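Local coordinates for Her-1 protein (Caenorhabditis elegans, PDB 1SZH) that dictates male development, probably through a direct part in cell signalling during sex determination, and inhibits the function of TRA-2A, at residues A[17-20]-A[26-29]; A[76-81]-A[142-147]; A[111-116]-A[121-126]. The protein carries 2 engineered substitutions. All blocks are in the same frame, centred on the assembly; numbering follows the deposited sequence.

Contact 1 (A[17-20]-A[26-29]); sequences KCCT and CCIE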
# COMPACT_ATOMS: atom_id res chain seq x y z
N LYS A 17 17.10 -9.34 -5.40
CA LYS A 17 16.22 -10.48 -5.61
C LYS A 17 14.97 -10.16 -6.40
O LYS A 17 14.36 -11.05 -7.00
CB LYS A 17 15.78 -11.05 -4.25
CG LYS A 17 16.93 -11.68 -3.46
CD LYS A 17 16.50 -12.16 -2.11
CE LYS A 17 17.65 -12.94 -1.44
NZ LYS A 17 17.29 -13.38 -0.06
N CYS A 18 14.61 -8.89 -6.45
CA CYS A 18 13.35 -8.51 -7.07
C CYS A 18 13.35 -7.62 -8.30
O CYS A 18 12.39 -7.62 -9.04
CB CYS A 18 12.48 -7.84 -6.01
SG CYS A 18 12.24 -8.82 -4.51
N CYS A 19 14.40 -6.81 -8.45
CA CYS A 19 14.52 -5.87 -9.57
C CYS A 19 15.59 -6.29 -10.58
O CYS A 19 16.53 -7.01 -10.22
CB CYS A 19 14.84 -4.49 -8.99
SG CYS A 19 13.55 -4.14 -7.77
N THR A 20 15.44 -5.84 -11.82
CA THR A 20 16.42 -6.15 -12.87
C THR A 20 17.70 -5.40 -12.56
O THR A 20 17.70 -4.44 -11.78
CB THR A 20 15.92 -5.71 -14.24
OG1 THR A 20 15.73 -4.29 -14.25
CG2 THR A 20 14.60 -6.41 -14.58
N CYS A 26 17.10 2.29 -8.64
CA CYS A 26 15.76 2.85 -8.51
C CYS A 26 15.00 2.11 -7.41
O CYS A 26 14.31 2.74 -6.61
CB CYS A 26 14.98 2.75 -9.83
SG CYS A 26 13.34 3.49 -9.75
N CYS A 27 15.11 0.79 -7.37
CA CYS A 27 14.43 0.03 -6.33
C CYS A 27 14.94 0.38 -4.94
O CYS A 27 14.16 0.51 -4.00
CB CYS A 27 14.58 -1.47 -6.61
SG CYS A 27 13.39 -1.94 -7.89
N ILE A 28 16.25 0.56 -4.81
CA ILE A 28 16.83 0.95 -3.53
C ILE A 28 16.28 2.32 -3.15
O ILE A 28 15.91 2.55 -1.99
CB ILE A 28 18.37 0.99 -3.64
CG1 ILE A 28 18.89 -0.45 -3.71
CG2 ILE A 28 18.99 1.70 -2.44
CD1 ILE A 28 20.34 -0.57 -4.16
N GLU A 29 16.17 3.22 -4.14
CA GLU A 29 15.64 4.57 -3.86
C GLU A 29 14.20 4.58 -3.38
O GLU A 29 13.88 5.24 -2.38
CB GLU A 29 15.75 5.44 -5.11
CG GLU A 29 17.16 5.89 -5.43
CD GLU A 29 17.31 7.40 -5.35
OE1 GLU A 29 18.29 7.86 -4.73
OE2 GLU A 29 16.47 8.14 -5.92

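Contact 2 (A[76-81]-A[142-147]); sequences CSVFGN and LQFEEY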
# COMPACT_ATOMS: atom_id res chain seq x y z
N CYS A 76 -8.66 2.47 -0.45
CA CYS A 76 -8.39 3.88 -0.21
C CYS A 76 -9.41 4.83 -0.83
O CYS A 76 -9.57 5.96 -0.35
CB CYS A 76 -7.02 4.22 -0.78
SG CYS A 76 -5.62 3.49 0.06
N SER A 77 -10.09 4.39 -1.89
CA SER A 77 -11.05 5.23 -2.58
C SER A 77 -12.16 5.72 -1.67
O SER A 77 -12.77 6.75 -1.95
CB SER A 77 -11.66 4.47 -3.76
OG SER A 77 -10.65 4.21 -4.71
N VAL A 78 -12.39 5.01 -0.58
CA VAL A 78 -13.48 5.43 0.30
C VAL A 78 -13.29 6.79 0.94
O VAL A 78 -14.25 7.47 1.27
CB VAL A 78 -13.76 4.40 1.43
CG1 VAL A 78 -12.71 4.48 2.53
CG2 VAL A 78 -15.14 4.65 1.99
N PHE A 79 -12.04 7.22 1.11
CA PHE A 79 -11.80 8.50 1.76
C PHE A 79 -12.24 9.70 0.96
O PHE A 79 -12.50 10.76 1.52
CB PHE A 79 -10.34 8.60 2.15
CG PHE A 79 -9.94 7.62 3.20
CD1 PHE A 79 -9.09 6.56 2.89
CD2 PHE A 79 -10.48 7.72 4.49
CE1 PHE A 79 -8.77 5.61 3.86
CE2 PHE A 79 -10.17 6.77 5.46
CZ PHE A 79 -9.31 5.71 5.15
N GLY A 80 -12.36 9.50 -0.36
CA GLY A 80 -12.78 10.58 -1.22
C GLY A 80 -14.28 10.79 -1.18
O GLY A 80 -14.79 11.72 -1.80
N ASN A 81 -14.99 9.94 -0.44
CA ASN A 81 -16.45 10.09 -0.36
C ASN A 81 -16.74 11.33 0.45
O ASN A 81 -17.84 11.88 0.42
CB ASN A 81 -17.09 8.83 0.23
CG ASN A 81 -17.14 7.68 -0.77
OD1 ASN A 81 -17.70 7.81 -1.86
ND2 ASN A 81 -16.56 6.55 -0.40
N LEU A 142 -17.92 -4.91 -5.37
CA LEU A 142 -18.86 -4.18 -4.52
C LEU A 142 -18.45 -2.72 -4.37
O LEU A 142 -17.27 -2.41 -4.33
CB LEU A 142 -18.88 -4.78 -3.11
CG LEU A 142 -19.27 -6.26 -2.93
CD1 LEU A 142 -19.12 -6.65 -1.47
CD2 LEU A 142 -20.71 -6.45 -3.36
N GLN A 143 -19.43 -1.82 -4.30
CA GLN A 143 -19.11 -0.42 -4.07
C GLN A 143 -19.26 -0.29 -2.56
O GLN A 143 -20.01 -1.05 -1.95
CB GLN A 143 -20.06 0.50 -4.82
CG GLN A 143 -21.47 -0.01 -4.89
CD GLN A 143 -22.34 0.90 -5.72
OE1 GLN A 143 -21.97 1.30 -6.82
NE2 GLN A 143 -23.52 1.23 -5.20
N PHE A 144 -18.55 0.66 -1.95
CA PHE A 144 -18.60 0.79 -0.50
C PHE A 144 -20.00 0.88 0.04
O PHE A 144 -20.27 0.41 1.15
CB PHE A 144 -17.81 2.01 -0.01
CG PHE A 144 -16.38 2.05 -0.47
CD1 PHE A 144 -16.00 2.93 -1.49
CD2 PHE A 144 -15.43 1.18 0.06
CE1 PHE A 144 -14.68 2.96 -1.95
CE2 PHE A 144 -14.10 1.20 -0.39
CZ PHE A 144 -13.72 2.09 -1.41
N GLU A 145 -20.89 1.52 -0.71
CA GLU A 145 -22.28 1.68 -0.28
C GLU A 145 -22.96 0.34 0.01
O GLU A 145 -23.96 0.30 0.73
CB GLU A 145 -23.08 2.45 -1.33
CG GLU A 145 -22.55 3.85 -1.62
CD GLU A 145 -21.53 3.85 -2.74
OE1 GLU A 145 -21.22 2.75 -3.31
OE2 GLU A 145 -20.99 4.96 -3.09
N GLU A 146 -22.42 -0.74 -0.54
CA GLU A 146 -23.02 -2.07 -0.35
C GLU A 146 -22.60 -2.79 0.93
O GLU A 146 -23.28 -3.72 1.37
CB GLU A 146 -22.72 -2.97 -1.55
CG GLU A 146 -23.40 -2.51 -2.82
CD GLU A 146 -23.44 -3.58 -3.91
OE1 GLU A 146 -24.17 -4.59 -3.73
OE2 GLU A 146 -22.75 -3.41 -4.94
N TYR A 147 -21.49 -2.39 1.53
CA TYR A 147 -21.10 -3.07 2.76
C TYR A 147 -20.78 -2.08 3.86
O TYR A 147 -20.51 -2.46 5.00
CB TYR A 147 -19.95 -4.03 2.50
CG TYR A 147 -18.72 -3.40 1.90
CD1 TYR A 147 -17.68 -2.94 2.71
CD2 TYR A 147 -18.55 -3.35 0.52
CE1 TYR A 147 -16.50 -2.47 2.16
CE2 TYR A 147 -17.38 -2.87 -0.04
CZ TYR A 147 -16.35 -2.44 0.79
OH TYR A 147 -15.16 -2.05 0.24

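Contact 3 (A[111-116]-A[121-126]); sequences SIKSCS and VLYKCF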
# COMPACT_ATOMS: atom_id res chain seq x y z
N SER A 111 -0.75 6.70 9.77
CA SER A 111 -0.87 7.92 8.95
C SER A 111 -2.26 8.03 8.34
O SER A 111 -2.85 9.12 8.33
CB SER A 111 0.22 7.92 7.85
OG SER A 111 0.07 9.05 7.01
N ILE A 112 -2.80 6.91 7.86
CA ILE A 112 -4.13 6.91 7.28
C ILE A 112 -5.18 7.21 8.37
O ILE A 112 -6.12 7.97 8.13
CB ILE A 112 -4.42 5.53 6.64
CG1 ILE A 112 -3.49 5.33 5.44
CG2 ILE A 112 -5.90 5.43 6.20
CD1 ILE A 112 -3.38 3.85 5.00
N LYS A 113 -5.05 6.61 9.55
CA LYS A 113 -6.01 6.88 10.61
C LYS A 113 -5.92 8.36 11.00
O LYS A 113 -6.94 8.99 11.24
CB LYS A 113 -5.72 6.01 11.84
CG LYS A 113 -6.77 6.16 12.95
CD LYS A 113 -6.54 5.13 14.04
CE LYS A 113 -7.62 5.21 15.12
NZ LYS A 113 -7.42 4.15 16.15
N SER A 114 -4.71 8.92 11.02
CA SER A 114 -4.58 10.32 11.39
C SER A 114 -5.24 11.26 10.39
O SER A 114 -5.92 12.19 10.81
CB SER A 114 -3.11 10.68 11.58
OG SER A 114 -2.64 10.06 12.77
N CYS A 115 -5.07 11.05 9.08
CA CYS A 115 -5.71 11.98 8.16
C CYS A 115 -7.22 11.85 8.08
O CYS A 115 -7.89 12.75 7.61
CB CYS A 115 -5.12 11.95 6.74
SG CYS A 115 -5.06 10.48 5.77
N SER A 116 -7.74 10.73 8.55
CA SER A 116 -9.19 10.54 8.52
C SER A 116 -9.78 10.70 9.93
O SER A 116 -10.91 10.29 10.17
CB SER A 116 -9.53 9.14 7.96
OG SER A 116 -8.95 8.11 8.76
N VAL A 121 -15.98 7.31 10.40
CA VAL A 121 -16.83 6.37 9.66
C VAL A 121 -16.11 5.87 8.41
O VAL A 121 -16.20 4.69 8.07
CB VAL A 121 -18.16 7.02 9.23
CG1 VAL A 121 -18.96 6.08 8.32
CG2 VAL A 121 -18.99 7.35 10.47
N LEU A 122 -15.41 6.76 7.71
CA LEU A 122 -14.70 6.36 6.49
C LEU A 122 -13.51 5.44 6.80
O LEU A 122 -13.23 4.52 6.04
CB LEU A 122 -14.24 7.60 5.71
CG LEU A 122 -15.32 8.58 5.20
CD1 LEU A 122 -14.67 9.65 4.34
CD2 LEU A 122 -16.40 7.84 4.40
N TYR A 123 -12.81 5.69 7.91
CA TYR A 123 -11.69 4.84 8.31
C TYR A 123 -12.23 3.43 8.64
O TYR A 123 -11.60 2.41 8.31
CB TYR A 123 -10.96 5.39 9.54
CG TYR A 123 -9.79 4.55 9.94
CD1 TYR A 123 -8.64 4.51 9.15
CD2 TYR A 123 -9.83 3.73 11.08
CE1 TYR A 123 -7.57 3.69 9.47
CE2 TYR A 123 -8.76 2.89 11.40
CZ TYR A 123 -7.63 2.89 10.59
OH TYR A 123 -6.55 2.08 10.86
N LYS A 124 -13.38 3.36 9.30
CA LYS A 124 -13.94 2.05 9.63
C LYS A 124 -14.33 1.32 8.35
O LYS A 124 -14.18 0.10 8.26
CB LYS A 124 -15.16 2.21 10.55
CG LYS A 124 -14.78 2.66 11.95
CD LYS A 124 -15.99 2.75 12.87
CE LYS A 124 -15.58 3.14 14.29
NZ LYS A 124 -16.74 3.34 15.21
N CYS A 125 -14.82 2.05 7.35
CA CYS A 125 -15.19 1.43 6.08
C CYS A 125 -13.92 0.92 5.37
O CYS A 125 -13.90 -0.16 4.79
CB CYS A 125 -15.90 2.44 5.20
SG CYS A 125 -16.44 1.83 3.62
N PHE A 126 -12.85 1.71 5.44
CA PHE A 126 -11.58 1.31 4.84
C PHE A 126 -11.14 -0.02 5.47
O PHE A 126 -10.71 -0.95 4.78
CB PHE A 126 -10.54 2.43 5.11
CG PHE A 126 -9.09 2.04 4.81
CD1 PHE A 126 -8.63 1.97 3.50
CD2 PHE A 126 -8.21 1.75 5.85
CE1 PHE A 126 -7.29 1.62 3.21
CE2 PHE A 126 -6.85 1.40 5.59
CZ PHE A 126 -6.40 1.33 4.27

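Contact 1 (A[17-20]-A[26-29])
Cys19 and Cys27 are joined by a disulfide that staples the C-terminal end of helix 8-18 to helix 24-33. It links two of the three helices, 8-18, 24-33 and 47-59, that meet in this disulfide-rich, all-helical region. The evidence for the covalent bridge is direct: Cys19 SG and Cys27 SG lie 2.2 Å apart, a little longer than a typical disulfide, and the torsion about that bond is -92°, near the right angle that keeps the lone pairs of the two sulfurs apart. Its negative sign makes the bridge left-handed.

Both side chains start out toward the opposing segment, and with Cys19 CA and Cys27 CA 6.7 Å apart a single bridge can span the gap. Each sulfur lies anti to its own carbonyl carbon and beside its backbone N, with chi1 of -54° at Cys19 and -79° at Cys27. The partners differ in backbone setting, however. Cys27 sits within regular helix, whereas Cys19 is the first residue to leave helical geometry after helix 8-18, so the link is made exactly where the chain starts to turn.

The two cysteines account for essentially all of the 100 Å² buried between the segments, and both are buried in the chain as a whole. Cys19 also touches Val51 of helix 47-59, while Cys27 rests on Ala15 of helix 8-18. Their sequence neighbours form separate bridges, Cys18 to Cys54 and Cys26 to Cys39, so this corner is cross-linked three times.

The cross-bridge distances match: Cys19 CB is 3.1 Å from Cys27 SG, Cys27 CB is likewise 3.1 Å from Cys19 SG, and Cys19 CB and Cys27 CB stand 3.9 Å apart.

Contact 2 (A[76-81]-A[142-147])
Val78 lies over one face of the Phe144 ring, in a CH-pi contact that fixes the C-terminal tail against the 3-10 segment 76-81, which begins earlier in the chain and is probably part of the extended 3-10 helix of this protein. The geometry is nearly head-on: Val78 CB is 3.6 Å from the centroid of the Phe144 ring and only 8° off its normal. Val78 CG2, anti to the backbone N (chi1 76° for CG1), is thereby set over the root of the ring, 3.8 Å from Phe144 CG. Val78 CG1 instead sits over the centre of the Phe79 ring, so the valine is gripped between two aromatic faces.

The other ring contacts come from Ser77 and from the backbone: Val78 N is 3.3 Å from Phe144 CZ, and Ser77 CB meets the ring edge in its plane, 3.8 Å from Phe144 CE1. Both Val78 and Phe144 also touch Cys125 of helix 120-134, which places the contact beside that helix.

The polar component stays within segment 76-81. Asn81 ND2 donates to Val78 O over 3.0 Å, a bent bond with an N-H...O angle of 130°. The same carbonyl oxygen accepts Asn81 N, and the two donors arrive from one face of its plane. Folded back this way, the amide stands nearly perpendicular to the Phe144 ring, with Asn81 ND2 3.8 Å from Phe144 CD1.

The two segments are thus held together mainly by dispersion and a CH-pi contact. One N-H of the amide is used within its own 3-10 turn, and with Val78 set on a face of Phe144 the join depends on close fit and not on a polar bond between the segments.

Contact 3 (A[111-116]-A[121-126])
Tyr123 lays its ring against Lys113 at the turn between helix 105-115 and helix 120-134, an antiparallel helical hairpin. The axes of the short segments pass 9.9 Å apart, with an angle of 150° between their directions.

A CH-pi contact forms the outer part of the packing. Lys113 CB lies over one face of the Tyr123 ring, 4.1 Å from its centroid and 23° off the normal, toward the rim. The extended lysine chain continues along the ring, its CG and CD also touching, before the ammonium end departs from it. Tyr123 has CG anti to the backbone N (chi1 -178°), which swings the ring out toward the facing helix.

Purely apolar contacts lie on the inner side. Ile112 CG2 meets the edge of Tyr123 near its plane, 4.1 Å from CE1, and the same methyl sits above one face of Phe126. Ile112 CD1 extends to Phe126 CZ at 4.0 Å. Phe126 and Ile112 both also touch Cys94 of helix 85-97.

The polar group is Ser116, just past the helix end. Its OG donates to Ile112 O over 2.9 Å, and Ser116 N reaches that oxygen at 3.2 Å from the opposite face of the carbonyl. Ser116 OG also lies 3.5 Å from Tyr123 CB.

With an alanine at Tyr123, Lys113 would probably lose the aromatic surface beneath its methylenes and Ile112 CG2 an edge to pack on, leaving a gap between the helices.

The hairpin is therefore cemented by hydrocarbon against aromatic surface, while the buried serine hydroxyl is satisfied within its own helix end.

From the N terminus, contact 1 closes first, turning the chain from helix 8-18 into helix 24-33 through a five-residue connection (19-23). It lies on the far side of the molecular centre from the others, its centre about 33 Å from that of contact 2 and about 31 Å from that of contact 3. Contact 2 opens after helix 47-59 and closes only near the C terminus, bringing the tail back to the 3-10 segment. Contact 3 closes a short helical hairpin within that long excursion. These two touch: Phe79 packs on Ser116 and Phe126, and Val78 on Cys125, so the 3-10 segment packs on the hairpin as well as on the tail.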